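Local coordinates for protein polyketide synthase PksR (PDB 4U3V) that takes part in making the antibiotic polyketide bacillaene in Bacillus subtilis, this piece being its double-hotdog enoyl-isomerase domain, at residues Y114-P117 and W122-A125. Numbering follows the deposited sequence.
Sequences YREP and WKPA
With CG of Arg115 trans to its backbone N (chi1 -172°) and the chain bent at chi3 (-111°), the arginine reaches over one face of the Trp122 indole. CB sits above the six-membered ring, 4.0 Å from its centroid, in a CH-pi contact. Farther out, NE and the guanidinium lie over the indole rim along NE1, CE2 and CZ2, the two planes 39° apart, Arg115 CZ 3.4 Å from Trp122 CZ2. Trp122 NE1 lies over one guanidinium face, close to NH2 but not hydrogen-bonded, both being donors; NH1 makes a salt bridge with Glu96 on the adjoining strand 94-102. Tyr114 and Lys123 share the other face of the hairpin, pointing the same way. The tyrosine ring runs beside the lysine chain, CE2 3.6 Å from CB of Lys123, while its CD2 meets the methyl of Ala125. Glu116 crosses the lysine, Glu116 OE2 3.2 Å from Lys123 CD; Glu116 OE1 is hydrogen-bonded to Ser119 OG and, 4.3 Å from Lys123 NZ, too far for a salt bridge. Tyr114 N to Lys123 O (2.8 Å) and Lys123 N to Tyr114 O (2.9 Å) close an antiparallel hydrogen-bonded pair. Strands 108-116 and 121-132 thus join near the turn of a beta hairpin in the N-terminal hotdog of the double-hotdog fold shared with polyketide synthase dehydratases.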
# COMPACT_ATOMS: atom_id res chain seq x y z
N TYR A 114 -4.10 -0.32 -17.22
CA TYR A 114 -5.28 0.50 -17.20
C TYR A 114 -5.63 0.96 -18.59
O TYR A 114 -4.77 0.98 -19.48
CB TYR A 114 -5.08 1.72 -16.29
CG TYR A 114 -4.18 2.80 -16.87
CD1 TYR A 114 -4.70 3.98 -17.38
CD2 TYR A 114 -2.81 2.62 -16.90
CE1 TYR A 114 -3.87 4.96 -17.88
CE2 TYR A 114 -1.96 3.59 -17.41
CZ TYR A 114 -2.51 4.75 -17.90
OH TYR A 114 -1.68 5.71 -18.38
N ARG A 115 -6.89 1.28 -18.78
CA ARG A 115 -7.35 1.61 -20.13
C ARG A 115 -7.43 3.11 -20.22
O ARG A 115 -8.27 3.74 -19.57
CB ARG A 115 -8.68 0.93 -20.43
CG ARG A 115 -9.14 1.08 -21.87
CD ARG A 115 -10.35 0.18 -22.11
NE ARG A 115 -10.02 -0.94 -22.99
CZ ARG A 115 -10.68 -2.09 -23.06
NH1 ARG A 115 -11.68 -2.36 -22.21
NH2 ARG A 115 -10.28 -3.02 -23.91
N GLU A 116 -6.48 3.66 -20.97
CA GLU A 116 -6.31 5.10 -21.15
C GLU A 116 -7.50 5.63 -21.92
O GLU A 116 -7.71 5.24 -23.06
CB GLU A 116 -5.04 5.31 -21.98
CG GLU A 116 -4.45 6.70 -22.01
CD GLU A 116 -3.17 6.72 -22.81
OE1 GLU A 116 -3.16 6.14 -23.92
OE2 GLU A 116 -2.16 7.25 -22.31
N PRO A 117 -8.35 6.45 -21.27
CA PRO A 117 -9.60 6.83 -21.94
C PRO A 117 -9.38 7.63 -23.24
O PRO A 117 -10.17 7.49 -24.18
CB PRO A 117 -10.34 7.67 -20.89
CG PRO A 117 -9.71 7.32 -19.59
CD PRO A 117 -8.27 6.97 -19.89
N TRP A 122 -4.99 -0.25 -23.47
CA TRP A 122 -4.28 -0.70 -22.27
C TRP A 122 -2.87 -0.25 -22.21
O TRP A 122 -2.12 -0.39 -23.18
CB TRP A 122 -4.34 -2.21 -22.13
CG TRP A 122 -5.75 -2.74 -22.05
CD1 TRP A 122 -6.45 -3.42 -23.06
CD2 TRP A 122 -6.63 -2.75 -20.89
NE1 TRP A 122 -7.67 -3.80 -22.61
CE2 TRP A 122 -7.86 -3.40 -21.32
CE3 TRP A 122 -6.57 -2.21 -19.60
CZ2 TRP A 122 -8.95 -3.55 -20.48
CZ3 TRP A 122 -7.65 -2.39 -18.75
CH2 TRP A 122 -8.84 -3.02 -19.19
N LYS A 123 -2.47 0.24 -21.04
CA LYS A 123 -1.13 0.74 -20.75
C LYS A 123 -0.74 0.19 -19.37
O LYS A 123 -1.61 0.08 -18.51
CB LYS A 123 -1.19 2.26 -20.66
CG LYS A 123 -1.37 2.97 -21.99
CD LYS A 123 -0.80 4.39 -21.93
CE LYS A 123 0.65 4.43 -22.36
NZ LYS A 123 0.78 4.51 -23.85
N PRO A 124 0.54 -0.14 -19.16
CA PRO A 124 0.96 -0.64 -17.83
C PRO A 124 0.98 0.44 -16.72
O PRO A 124 1.46 1.58 -16.92
CB PRO A 124 2.34 -1.26 -18.09
CG PRO A 124 2.84 -0.55 -19.31
CD PRO A 124 1.62 -0.26 -20.16
N ALA A 125 0.32 0.13 -15.60
CA ALA A 125 0.36 0.97 -14.42
C ALA A 125 1.42 0.44 -13.45
O ALA A 125 2.09 1.23 -12.76
CB ALA A 125 -1.01 0.95 -13.73